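Local coordinates for protein iron transport multicopper oxidase FET3 (Saccharomyces cerevisiae, PDB 1ZPU) that oxidises Fe(2+) to Fe(3+) with four copper ions and O2 for high-affinity iron uptake in yeast, and also has cuprous oxidase activity, at residues V263-S266 with D267-L270; N169-V172 with N173-M176; V290-I293 with D294-L297. One frame throughout, in Å; residues are numbered along the deposited sequence.

Contact 1 of 3, residues V263-S266 with D267-L270. With MAN (alpha-D-mannopyranose), chain H; MAN (alpha-D-mannopyranose), chain B.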
ATOM      1  N   VAL A 263     -21.930   7.065   0.942  1.00 69.59           N
ATOM      2  CA  VAL A 263     -22.905   7.990   0.368  1.00 69.38           C
ATOM      3  C   VAL A 263     -22.123   9.082  -0.358  1.00 69.20           C
ATOM      4  O   VAL A 263     -20.972   9.332  -0.046  1.00 69.18           O
ATOM      5  CB  VAL A 263     -23.848   8.634   1.460  1.00 69.41           C
ATOM      6  CG1 VAL A 263     -24.656   7.563   2.200  1.00 69.98           C
ATOM      7  CG2 VAL A 263     -23.075   9.478   2.457  1.00 69.01           C
ATOM      8  N   ILE A 264     -22.737   9.727  -1.336  1.00 69.09           N
ATOM      9  CA  ILE A 264     -22.077  10.832  -2.013  1.00 68.93           C
ATOM     10  C   ILE A 264     -22.685  12.147  -1.518  1.00 69.06           C
ATOM     11  O   ILE A 264     -23.840  12.445  -1.838  1.00 69.20           O
ATOM     12  CB  ILE A 264     -22.205  10.727  -3.550  1.00 68.63           C
ATOM     13  CG1 ILE A 264     -21.557   9.430  -4.043  1.00 68.16           C
ATOM     14  CG2 ILE A 264     -21.583  11.951  -4.208  1.00 68.16           C
ATOM     15  CD1 ILE A 264     -21.837   9.096  -5.487  1.00 67.53           C
ATOM     16  N   PRO A 265     -21.927  12.925  -0.715  1.00 68.98           N
ATOM     17  CA  PRO A 265     -22.437  14.237  -0.292  1.00 68.85           C
ATOM     18  C   PRO A 265     -22.612  15.123  -1.511  1.00 69.08           C
ATOM     19  O   PRO A 265     -21.777  15.102  -2.416  1.00 69.42           O
ATOM     20  CB  PRO A 265     -21.343  14.784   0.615  1.00 68.42           C
ATOM     21  CG  PRO A 265     -20.138  13.968   0.325  1.00 69.09           C
ATOM     22  CD  PRO A 265     -20.592  12.636  -0.168  1.00 68.91           C
ATOM     23  N   SER A 266     -23.701  15.880  -1.543  1.00 69.30           N
ATOM     24  CA  SER A 266     -24.123  16.591  -2.752  1.00 69.45           C
ATOM     25  C   SER A 266     -23.167  17.710  -3.202  1.00 69.48           C
ATOM     26  O   SER A 266     -23.247  18.173  -4.344  1.00 69.56           O
ATOM     27  CB  SER A 266     -25.515  17.155  -2.537  1.00 69.29           C
ATOM     28  OG  SER A 266     -25.536  17.865  -1.317  1.00 69.95           O
ATOM     29  N   ASP A 267     -22.267  18.137  -2.317  1.00 69.44           N
ATOM     30  CA  ASP A 267     -21.344  19.224  -2.648  1.00 69.49           C
ATOM     31  C   ASP A 267     -19.936  18.734  -2.965  1.00 69.53           C
ATOM     32  O   ASP A 267     -19.086  19.525  -3.401  1.00 69.67           O
ATOM     33  CB  ASP A 267     -21.285  20.272  -1.543  1.00 69.40           C
ATOM     34  CG  ASP A 267     -20.629  19.753  -0.280  1.00 70.52           C
ATOM     35  OD1 ASP A 267     -19.878  20.537   0.341  1.00 72.18           O
ATOM     36  OD2 ASP A 267     -20.857  18.574   0.100  1.00 71.48           O
ATOM     37  N   LEU A 268     -19.694  17.438  -2.760  1.00 69.36           N
ATOM     38  CA  LEU A 268     -18.373  16.850  -3.021  1.00 69.18           C
ATOM     39  C   LEU A 268     -18.012  16.884  -4.497  1.00 69.31           C
ATOM     40  O   LEU A 268     -18.689  16.274  -5.327  1.00 69.17           O
ATOM     41  CB  LEU A 268     -18.280  15.403  -2.519  1.00 69.24           C
ATOM     42  CG  LEU A 268     -17.016  14.615  -2.882  1.00 68.70           C
ATOM     43  CD1 LEU A 268     -15.762  15.326  -2.409  1.00 67.73           C
ATOM     44  CD2 LEU A 268     -17.075  13.216  -2.308  1.00 68.75           C
ATOM     45  N   GLN A 269     -16.930  17.597  -4.805  1.00 69.49           N
ATOM     46  CA  GLN A 269     -16.378  17.606  -6.155  1.00 69.75           C
ATOM     47  C   GLN A 269     -15.826  16.229  -6.477  1.00 69.48           C
ATOM     48  O   GLN A 269     -14.754  15.860  -6.013  1.00 69.55           O
ATOM     49  CB  GLN A 269     -15.299  18.683  -6.302  1.00 69.88           C
ATOM     50  CG  GLN A 269     -15.855  20.103  -6.284  1.00 72.07           C
ATOM     51  CD  GLN A 269     -16.856  20.364  -7.423  1.00 75.35           C
ATOM     52  OE1 GLN A 269     -16.530  20.195  -8.608  1.00 77.59           O
ATOM     53  NE2 GLN A 269     -18.074  20.771  -7.067  1.00 75.15           N
ATOM     54  N   LEU A 270     -16.586  15.455  -7.242  1.00 69.35           N
ATOM     55  CA  LEU A 270     -16.188  14.093  -7.556  1.00 69.11           C
ATOM     56  C   LEU A 270     -15.028  14.067  -8.536  1.00 69.33           C
ATOM     57  O   LEU A 270     -14.178  13.151  -8.498  1.00 69.58           O
ATOM     58  CB  LEU A 270     -17.359  13.298  -8.114  1.00 69.05           C
ATOM     59  CG  LEU A 270     -18.478  12.884  -7.168  1.00 68.22           C
ATOM     60  CD1 LEU A 270     -19.477  12.018  -7.931  1.00 66.53           C
ATOM     61  CD2 LEU A 270     -17.935  12.175  -5.921  1.00 67.08           C
TER
HETATM   62  C1  MAN H   5     -16.259  22.598  -1.533  1.00 72.21           C
HETATM   63  C2  MAN H   5     -15.739  21.602  -2.563  1.00 70.68           C
HETATM   64  C3  MAN H   5     -16.028  20.168  -2.144  1.00 71.97           C
HETATM   65  C4  MAN H   5     -15.581  19.943  -0.707  1.00 72.60           C
HETATM   66  C5  MAN H   5     -16.229  20.954   0.215  1.00 72.41           C
HETATM   67  C6  MAN H   5     -15.709  20.758   1.626  1.00 72.66           C
HETATM   68  O2  MAN H   5     -14.349  21.742  -2.666  1.00 67.50           O
HETATM   69  O3  MAN H   5     -15.333  19.269  -2.978  1.00 72.45           O
HETATM   70  O4  MAN H   5     -15.927  18.650  -0.294  1.00 73.79           O
HETATM   71  O5  MAN H   5     -15.867  22.246  -0.219  1.00 72.85           O
HETATM   72  O6  MAN H   5     -16.220  21.809   2.414  1.00 75.35           O
HETATM   73  C1  MAN B   4     -19.104  25.404   0.655  1.00 78.46           C
HETATM   74  C2  MAN B   4     -18.577  24.033   0.255  1.00 77.25           C
HETATM   75  C3  MAN B   4     -18.025  24.056  -1.166  1.00 76.74           C
HETATM   76  C4  MAN B   4     -19.034  24.657  -2.133  1.00 77.53           C
HETATM   77  C5  MAN B   4     -19.547  26.009  -1.636  1.00 77.52           C
HETATM   78  C6  MAN B   4     -20.629  26.581  -2.544  1.00 77.21           C
HETATM   79  O2  MAN B   4     -19.643  23.130   0.308  1.00 78.10           O
HETATM   80  O3  MAN B   4     -17.681  22.767  -1.625  1.00 74.93           O
HETATM   81  O4  MAN B   4     -18.365  24.831  -3.357  1.00 79.97           O
HETATM   82  O5  MAN B   4     -20.033  25.894  -0.311  1.00 77.77           O
HETATM   83  O6  MAN B   4     -21.439  25.555  -3.075  1.00 78.10           O

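Contact 2 of 3, residues N169-V172 with N173-M176. With NAG (2-acetamido-2-deoxy-beta-D-glucopyranose), chain G; MAN (alpha-D-mannopyranose), chain H; NAG (2-acetamido-2-deoxy-beta-D-glucopyranose), chain C.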
ATOM      1  N   ASN A 169     -12.011  16.135  -0.680  1.00 68.80           N
ATOM      2  CA  ASN A 169     -11.491  16.480  -1.996  1.00 68.78           C
ATOM      3  C   ASN A 169     -10.416  15.532  -2.480  1.00 68.97           C
ATOM      4  O   ASN A 169      -9.753  14.872  -1.682  1.00 69.04           O
ATOM      5  CB  ASN A 169     -10.884  17.889  -1.984  1.00 68.49           C
ATOM      6  CG  ASN A 169     -11.863  18.949  -2.432  1.00 69.27           C
ATOM      7  OD1 ASN A 169     -12.495  18.845  -3.507  1.00 69.92           O
ATOM      8  ND2 ASN A 169     -12.007  19.981  -1.612  1.00 69.33           N
ATOM      9  N   LEU A 170     -10.233  15.497  -3.798  1.00 69.08           N
ATOM     10  CA  LEU A 170      -9.050  14.890  -4.401  1.00 69.13           C
ATOM     11  C   LEU A 170      -7.916  15.910  -4.493  1.00 68.90           C
ATOM     12  O   LEU A 170      -8.145  17.079  -4.808  1.00 69.30           O
ATOM     13  CB  LEU A 170      -9.376  14.349  -5.806  1.00 69.45           C
ATOM     14  CG  LEU A 170     -10.326  13.145  -5.860  1.00 70.39           C
ATOM     15  CD1 LEU A 170     -10.516  12.632  -7.270  1.00 70.24           C
ATOM     16  CD2 LEU A 170      -9.806  12.031  -4.965  1.00 71.42           C
ATOM     17  N   ILE A 171      -6.695  15.464  -4.230  1.00 68.48           N
ATOM     18  CA  ILE A 171      -5.521  16.311  -4.359  1.00 68.08           C
ATOM     19  C   ILE A 171      -4.427  15.677  -5.233  1.00 68.35           C
ATOM     20  O   ILE A 171      -4.409  14.460  -5.427  1.00 68.50           O
ATOM     21  CB  ILE A 171      -4.991  16.718  -2.979  1.00 67.88           C
ATOM     22  CG1 ILE A 171      -4.718  15.477  -2.118  1.00 67.52           C
ATOM     23  CG2 ILE A 171      -5.985  17.630  -2.298  1.00 66.43           C
ATOM     24  CD1 ILE A 171      -3.887  15.762  -0.929  1.00 66.47           C
ATOM     25  N   VAL A 172      -3.572  16.525  -5.808  1.00 68.35           N
ATOM     26  CA  VAL A 172      -2.360  16.117  -6.536  1.00 68.45           C
ATOM     27  C   VAL A 172      -1.189  16.902  -5.992  1.00 68.82           C
ATOM     28  O   VAL A 172      -1.303  18.119  -5.795  1.00 68.80           O
ATOM     29  CB  VAL A 172      -2.385  16.403  -8.085  1.00 68.60           C
ATOM     30  CG1 VAL A 172      -2.447  15.144  -8.854  1.00 68.57           C
ATOM     31  CG2 VAL A 172      -3.493  17.367  -8.511  1.00 67.55           C
ATOM     32  N   ASN A 173      -0.056  16.224  -5.773  1.00 69.08           N
ATOM     33  CA  ASN A 173       1.145  16.870  -5.203  1.00 68.75           C
ATOM     34  C   ASN A 173       0.799  17.792  -4.062  1.00 68.70           C
ATOM     35  O   ASN A 173       1.352  18.858  -3.950  1.00 69.09           O
ATOM     36  CB  ASN A 173       1.909  17.664  -6.255  1.00 67.93           C
ATOM     37  CG  ASN A 173       2.863  16.816  -7.028  1.00 67.49           C
ATOM     38  OD1 ASN A 173       2.724  15.582  -7.076  1.00 67.17           O
ATOM     39  ND2 ASN A 173       3.849  17.474  -7.652  1.00 67.18           N
ATOM     40  N   ASN A 174      -0.150  17.377  -3.234  1.00 68.87           N
ATOM     41  CA  ASN A 174      -0.560  18.122  -2.053  1.00 68.69           C
ATOM     42  C   ASN A 174      -1.120  19.526  -2.317  1.00 68.91           C
ATOM     43  O   ASN A 174      -0.959  20.429  -1.486  1.00 69.34           O
ATOM     44  CB  ASN A 174       0.562  18.146  -1.009  1.00 68.24           C
ATOM     45  CG  ASN A 174       0.966  16.749  -0.559  1.00 68.65           C
ATOM     46  OD1 ASN A 174       0.259  16.090   0.195  1.00 69.52           O
ATOM     47  ND2 ASN A 174       2.108  16.294  -1.031  1.00 69.24           N
ATOM     48  N   THR A 175      -1.771  19.704  -3.463  1.00 68.92           N
ATOM     49  CA  THR A 175      -2.715  20.824  -3.686  1.00 69.25           C
ATOM     50  C   THR A 175      -3.847  20.389  -4.577  1.00 69.25           C
ATOM     51  O   THR A 175      -4.017  19.213  -4.867  1.00 69.32           O
ATOM     52  CB  THR A 175      -2.128  22.027  -4.450  1.00 68.68           C
ATOM     53  OG1 THR A 175      -1.048  21.582  -5.269  1.00 69.09           O
ATOM     54  CG2 THR A 175      -1.676  23.101  -3.507  1.00 70.18           C
ATOM     55  N   MET A 176      -4.599  21.381  -5.026  1.00 69.41           N
ATOM     56  CA  MET A 176      -5.596  21.210  -6.045  1.00 69.57           C
ATOM     57  C   MET A 176      -5.251  22.113  -7.219  1.00 69.41           C
ATOM     58  O   MET A 176      -4.412  23.003  -7.095  1.00 69.27           O
ATOM     59  CB  MET A 176      -6.964  21.567  -5.485  1.00 69.21           C
ATOM     60  CG  MET A 176      -7.492  20.528  -4.536  1.00 69.25           C
ATOM     61  SD  MET A 176      -9.257  20.725  -4.335  1.00 70.93           S
ATOM     62  CE  MET A 176      -9.922  19.764  -5.692  1.00 70.53           C
TER
HETATM   63  C1  NAG G   1       4.901  16.689  -8.265  1.00 65.65           C
HETATM   64  C2  NAG G   1       5.537  17.576  -9.339  1.00 63.91           C
HETATM   65  C3  NAG G   1       6.768  16.903  -9.935  1.00 64.45           C
HETATM   66  C4  NAG G   1       7.742  16.381  -8.873  1.00 65.85           C
HETATM   67  C5  NAG G   1       6.975  15.585  -7.838  1.00 65.41           C
HETATM   68  C6  NAG G   1       7.919  15.317  -6.686  1.00 66.89           C
HETATM   69  C7  NAG G   1       4.335  19.124 -10.807  1.00 65.72           C
HETATM   70  C8  NAG G   1       3.543  19.316 -12.081  1.00 64.81           C
HETATM   71  N2  NAG G   1       4.577  17.884 -10.379  1.00 63.94           N
HETATM   72  O3  NAG G   1       7.437  17.842 -10.731  1.00 64.22           O
HETATM   73  O4  NAG G   1       8.672  15.456  -9.412  1.00 68.46           O
HETATM   74  O5  NAG G   1       5.904  16.338  -7.337  1.00 65.20           O
HETATM   75  O6  NAG G   1       7.318  14.488  -5.724  1.00 68.98           O
HETATM   76  O7  NAG G   1       4.737  20.112 -10.197  1.00 68.11           O
HETATM   77  C1  MAN H   5     -16.259  22.598  -1.533  1.00 72.21           C
HETATM   78  C2  MAN H   5     -15.739  21.602  -2.563  1.00 70.68           C
HETATM   79  C3  MAN H   5     -16.028  20.168  -2.144  1.00 71.97           C
HETATM   80  C4  MAN H   5     -15.581  19.943  -0.707  1.00 72.60           C
HETATM   81  C5  MAN H   5     -16.229  20.954   0.215  1.00 72.41           C
HETATM   82  C6  MAN H   5     -15.709  20.758   1.626  1.00 72.66           C
HETATM   83  O2  MAN H   5     -14.349  21.742  -2.666  1.00 67.50           O
HETATM   84  O3  MAN H   5     -15.333  19.269  -2.978  1.00 72.45           O
HETATM   85  O4  MAN H   5     -15.927  18.650  -0.294  1.00 73.79           O
HETATM   86  O5  MAN H   5     -15.867  22.246  -0.219  1.00 72.85           O
HETATM   87  O6  MAN H   5     -16.220  21.809   2.414  1.00 75.35           O
HETATM   88  C1  NAG C   1      -8.774  25.190  -6.925  1.00 72.37           C
HETATM   89  C2  NAG C   1      -8.413  25.833  -5.582  1.00 70.93           C
HETATM   90  C3  NAG C   1      -9.546  25.760  -4.559  1.00 72.98           C
HETATM   91  C4  NAG C   1     -10.885  26.208  -5.124  1.00 75.62           C
HETATM   92  C5  NAG C   1     -11.074  25.455  -6.444  1.00 76.55           C
HETATM   93  C6  NAG C   1     -12.317  25.882  -7.198  1.00 77.64           C
HETATM   94  C7  NAG C   1      -6.183  25.462  -4.510  1.00 68.36           C
HETATM   95  C8  NAG C   1      -5.491  26.670  -5.078  1.00 67.01           C
HETATM   96  N2  NAG C   1      -7.351  25.064  -5.009  1.00 69.98           N
HETATM   97  O3  NAG C   1      -9.264  26.540  -3.421  1.00 72.07           O
HETATM   98  O4  NAG C   1     -11.895  25.888  -4.182  1.00 78.93           O
HETATM   99  O5  NAG C   1      -9.992  25.784  -7.288  1.00 76.03           O
HETATM  100  O6  NAG C   1     -12.060  27.198  -7.638  1.00 80.08           O
HETATM  101  O7  NAG C   1      -5.660  24.799  -3.620  1.00 67.02           O

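Contact 3 of 3, residues V290-I293 with D294-L297. With NAG (2-acetamido-2-deoxy-beta-D-glucopyranose), chain L; NAG (2-acetamido-2-deoxy-beta-D-glucopyranose), chain D.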
ATOM      1  N   VAL A 290     -15.711  13.057 -19.970  1.00 69.39           N
ATOM      2  CA  VAL A 290     -15.386  11.786 -20.570  1.00 69.36           C
ATOM      3  C   VAL A 290     -16.682  10.987 -20.719  1.00 69.53           C
ATOM      4  O   VAL A 290     -17.598  11.087 -19.890  1.00 69.53           O
ATOM      5  CB  VAL A 290     -14.286  11.073 -19.753  1.00 69.34           C
ATOM      6  CG1 VAL A 290     -14.831   9.886 -19.000  1.00 69.94           C
ATOM      7  CG2 VAL A 290     -13.140  10.678 -20.643  1.00 69.11           C
ATOM      8  N   ASP A 291     -16.767  10.226 -21.806  1.00 69.73           N
ATOM      9  CA  ASP A 291     -17.993   9.535 -22.176  1.00 69.72           C
ATOM     10  C   ASP A 291     -18.243   8.265 -21.364  1.00 69.64           C
ATOM     11  O   ASP A 291     -19.391   7.854 -21.198  1.00 69.50           O
ATOM     12  CB  ASP A 291     -17.964   9.213 -23.657  1.00 69.94           C
ATOM     13  CG  ASP A 291     -19.195   8.481 -24.105  1.00 71.26           C
ATOM     14  OD1 ASP A 291     -20.229   9.147 -24.380  1.00 72.29           O
ATOM     15  OD2 ASP A 291     -19.127   7.231 -24.167  1.00 72.29           O
ATOM     16  N   SER A 292     -17.169   7.648 -20.866  1.00 69.60           N
ATOM     17  CA  SER A 292     -17.264   6.431 -20.069  1.00 69.58           C
ATOM     18  C   SER A 292     -16.065   6.235 -19.144  1.00 69.77           C
ATOM     19  O   SER A 292     -14.920   6.551 -19.496  1.00 70.09           O
ATOM     20  CB  SER A 292     -17.406   5.221 -20.981  1.00 69.74           C
ATOM     21  OG  SER A 292     -17.234   4.016 -20.259  1.00 70.81           O
ATOM     22  N   ILE A 293     -16.326   5.704 -17.953  1.00 69.74           N
ATOM     23  CA  ILE A 293     -15.248   5.378 -17.019  1.00 69.48           C
ATOM     24  C   ILE A 293     -15.099   3.861 -16.929  1.00 69.61           C
ATOM     25  O   ILE A 293     -14.623   3.319 -15.935  1.00 69.65           O
ATOM     26  CB  ILE A 293     -15.463   6.025 -15.638  1.00 69.44           C
ATOM     27  CG1 ILE A 293     -16.816   5.622 -15.045  1.00 69.44           C
ATOM     28  CG2 ILE A 293     -15.354   7.539 -15.748  1.00 69.52           C
ATOM     29  CD1 ILE A 293     -16.922   5.782 -13.541  1.00 69.56           C
ATOM     30  N   ASP A 294     -15.510   3.179 -17.994  1.00 69.77           N
ATOM     31  CA  ASP A 294     -15.499   1.711 -18.030  1.00 70.00           C
ATOM     32  C   ASP A 294     -14.405   1.149 -18.932  1.00 69.85           C
ATOM     33  O   ASP A 294     -14.266  -0.071 -19.027  1.00 69.86           O
ATOM     34  CB  ASP A 294     -16.861   1.143 -18.486  1.00 70.16           C
ATOM     35  CG  ASP A 294     -18.016   1.495 -17.534  1.00 71.26           C
ATOM     36  OD1 ASP A 294     -17.798   2.093 -16.460  1.00 72.94           O
ATOM     37  OD2 ASP A 294     -19.171   1.170 -17.870  1.00 73.02           O
ATOM     38  N   ASN A 295     -13.640   2.022 -19.593  1.00 69.66           N
ATOM     39  CA  ASN A 295     -12.644   1.553 -20.561  1.00 69.58           C
ATOM     40  C   ASN A 295     -11.205   1.821 -20.163  1.00 69.46           C
ATOM     41  O   ASN A 295     -10.316   1.850 -21.017  1.00 69.72           O
ATOM     42  CB  ASN A 295     -12.915   2.114 -21.951  1.00 69.73           C
ATOM     43  CG  ASN A 295     -14.303   1.801 -22.435  1.00 69.76           C
ATOM     44  OD1 ASN A 295     -14.750   0.658 -22.373  1.00 70.06           O
ATOM     45  ND2 ASN A 295     -15.002   2.821 -22.918  1.00 70.15           N
ATOM     46  N   PHE A 296     -10.975   1.995 -18.867  1.00 69.04           N
ATOM     47  CA  PHE A 296      -9.618   2.113 -18.344  1.00 68.95           C
ATOM     48  C   PHE A 296      -8.862   0.807 -18.576  1.00 69.02           C
ATOM     49  O   PHE A 296      -9.472  -0.258 -18.700  1.00 69.07           O
ATOM     50  CB  PHE A 296      -9.640   2.442 -16.833  1.00 68.69           C
ATOM     51  CG  PHE A 296     -10.440   1.464 -16.015  1.00 67.90           C
ATOM     52  CD1 PHE A 296      -9.851   0.310 -15.513  1.00 65.88           C
ATOM     53  CD2 PHE A 296     -11.797   1.684 -15.776  1.00 67.92           C
ATOM     54  CE1 PHE A 296     -10.591  -0.598 -14.776  1.00 66.06           C
ATOM     55  CE2 PHE A 296     -12.547   0.776 -15.043  1.00 67.48           C
ATOM     56  CZ  PHE A 296     -11.945  -0.371 -14.547  1.00 66.98           C
ATOM     57  N   LEU A 297      -7.538   0.895 -18.614  1.00 69.12           N
ATOM     58  CA  LEU A 297      -6.671  -0.275 -18.729  1.00 69.17           C
ATOM     59  C   LEU A 297      -6.862  -1.290 -17.596  1.00 69.16           C
ATOM     60  O   LEU A 297      -6.804  -0.943 -16.429  1.00 69.06           O
ATOM     61  CB  LEU A 297      -5.211   0.175 -18.747  1.00 69.48           C
ATOM     62  CG  LEU A 297      -4.130  -0.901 -18.722  1.00 69.48           C
ATOM     63  CD1 LEU A 297      -4.029  -1.549 -20.099  1.00 69.35           C
ATOM     64  CD2 LEU A 297      -2.826  -0.256 -18.309  1.00 68.95           C
TER
HETATM   65  C1  NAG L   2     -20.381  13.302 -18.056  1.00 71.09           C
HETATM   66  C2  NAG L   2     -20.894  11.992 -18.667  1.00 71.83           C
HETATM   67  C3  NAG L   2     -21.203  12.063 -20.174  1.00 73.30           C
HETATM   68  C4  NAG L   2     -21.987  13.312 -20.587  1.00 73.59           C
HETATM   69  C5  NAG L   2     -21.429  14.544 -19.845  1.00 72.95           C
HETATM   70  C6  NAG L   2     -22.305  15.771 -20.088  1.00 72.71           C
HETATM   71  C7  NAG L   2     -20.282   9.843 -17.703  1.00 72.12           C
HETATM   72  C8  NAG L   2     -19.307   8.702 -17.686  1.00 71.90           C
HETATM   73  N2  NAG L   2     -19.957  10.912 -18.427  1.00 72.09           N
HETATM   74  O3  NAG L   2     -21.903  10.898 -20.576  1.00 72.76           O
HETATM   75  O4  NAG L   2     -21.881  13.475 -21.998  1.00 75.49           O
HETATM   76  O5  NAG L   2     -21.273  14.339 -18.433  1.00 71.78           O
HETATM   77  O6  NAG L   2     -22.374  16.551 -18.912  1.00 72.86           O
HETATM   78  O7  NAG L   2     -21.326   9.765 -17.065  1.00 72.78           O
HETATM   79  C1  NAG D   1     -17.400  14.301 -13.615  1.00 67.22           C
HETATM   80  C2  NAG D   1     -18.581  15.187 -13.994  1.00 66.60           C
HETATM   81  C3  NAG D   1     -19.692  14.451 -14.755  1.00 67.08           C
HETATM   82  C4  NAG D   1     -19.154  13.782 -16.000  1.00 66.85           C
HETATM   83  C5  NAG D   1     -18.043  12.858 -15.502  1.00 67.13           C
HETATM   84  C6  NAG D   1     -17.382  12.126 -16.666  1.00 66.21           C
HETATM   85  C7  NAG D   1     -19.443  17.105 -12.759  1.00 69.37           C
HETATM   86  C8  NAG D   1     -18.709  18.074 -13.643  1.00 70.24           C
HETATM   87  N2  NAG D   1     -19.125  15.802 -12.812  1.00 67.71           N
HETATM   88  O3  NAG D   1     -20.688  15.344 -15.194  1.00 67.33           O
HETATM   89  O4  NAG D   1     -20.236  13.109 -16.619  1.00 69.15           O
HETATM   90  O5  NAG D   1     -17.028  13.576 -14.779  1.00 67.83           O
HETATM   91  O6  NAG D   1     -16.655  13.055 -17.437  1.00 64.84           O
HETATM   92  O7  NAG D   1     -20.320  17.547 -12.017  1.00 68.60           O

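Contact 1 of 3, residues V263-S266 with D267-L270
Pro265 to Leu268 form a type I beta turn. A hydrogen bond from Leu268 N to Pro265 O, 3.1 Å long, closes it. Ser266 and Asp267 fill the two corner positions. The side chains at the ends of the turn, Pro265 and Leu268, lie side by side and point the same way. The proline ring touches through CG, 3.7 Å from Leu268 CB, and Leu268 CD2 sits a little farther off near the same ring atom. Leu268 has CG anti to its own N (chi1 173°), which extends the isobutyl group alongside the proline ring. The turn belongs to the loop that joins strands 250-256 and 271-277 in the second cupredoxin-like domain of this multicopper oxidase. Beside it, the CG2 branch of Ile264 meets Leu270 CD2 at 4.0 Å, and the two side chains cross at about a right angle. Both also touch Asp258, while Pro265 rests on Ile166. Asp267 and Gln269 touch a glycan attached to the protein itself. Asp267 OD1 accepts a hydrogen bond from O2 of the chain B mannose at 2.6 Å, while Asp267 OD2 turns back to within 3.9 Å of Pro265 CB. Gln269 N gives a nearly straight bond of 2.9 Å to O3 of the chain H mannose (168°).

Contact 2 of 3, residues N169-V172 with N173-M176
Val172 N donates to Thr175 O and Thr175 N to Val172 O, each at 2.9 Å. Together they make Val172 and Thr175 an antiparallel hydrogen-bonded pair, which closes a type I' turn from Val172 to Thr175. Ile171 lies next to the pair, and its CB and CG2 pass close to Thr175 O. CG2 also meets Met176 CG at 4.0 Å, the two side chains crossing at about a right angle. The methionine chain then bends at its last torsion (chi3 87°), which brings CE back to the strand, 3.3 Å from Leu170 O and 3.5 Å from Asn169 OD1. Asn169 crosses the methionine at about a right angle, with SD 3.7 Å from its CG. The amide of Asn169 lies beside the chain H mannose, and its ND2 donates to the sugar O2 at 3.1 Å. Val172 touches Leu139 of the adjoining strand, and Gln254 and Ser274. Asn173, the first of the two corner residues, carries an N-linked glycan: its ND2 is bonded to C1 of the chain G N-acetylglucosamine. Its OD1 accepts a hydrogen bond from Ser138 N, which should limit rotation of the glycosylated amide. Asn173-Asn174-Thr175 is an N-glycosylation sequon, placed here on a tight hairpin-like turn closed by a single bridge, at the end of edge strand 169-172 in the second cupredoxin-like domain.

Contact 3 of 3, residues V290-I293 with D294-L297
Ser292 OG accepts a hydrogen bond from Asp294 N at 3.0 Å (N-H...O 151°). This makes an ST turn from Ser292 to Asp294, in the loop between strands 271-277 and 316-326. The serine has OG anti to the backbone N (chi1 168°), which carries the hydroxyl forward to the next-but-one amide. Asp294 CB lies 3.4 Å from the same OG. Replacing Ser292 with an alanine would probably cost the Asp294 amide this acceptor and let the bend turn more freely. Within the turn Ile293 packs on Tyr202; after it, Phe296 meets the ring of Tyr229. The loop is thus laid against the neighbouring strands 201-205 and 228-230. Val290, two residues before Ser292, rests on Trp204 and Met227, and its backbone meets the glycan. Its N donates to O6 of the chain D N-acetylglucosamine at 2.7 Å, and its O receives N2 of the chain L N-acetylglucosamine at 2.8 Å. These sugars belong to a glycan attached to the protein itself, consistent with the nearby glycosylated Asn271. The carbonyl of Ile293, inside the turn, lies at the edge of the Phe296 ring, in its plane, with O 3.3 Å from CD2.

How the contacts relate
Contacts 1 and 2 adjoin in the second cupredoxin-like domain, with centres about 16 Å apart. Leu270 O lies 3.9 Å from Leu170 CD1, and Gln269 CB is 4.0 Å from Asn169 OD1. Both contacts hold the same chain H mannose, so this sugar bridges the loop of 263-270 and edge strand 169-172. Contact 3 touches neither. Its centre is about 20 Å from that of contact 1 and 22 Å from that of contact 2, and it meets other sugars, of a different glycan chain. Each contact meets protein-attached glycan, and contact 2 also carries one at Asn173. None of the three holds a copper ligand; the side chain of Asn174 is about 11 Å from that of His105, a type 3 copper ligand.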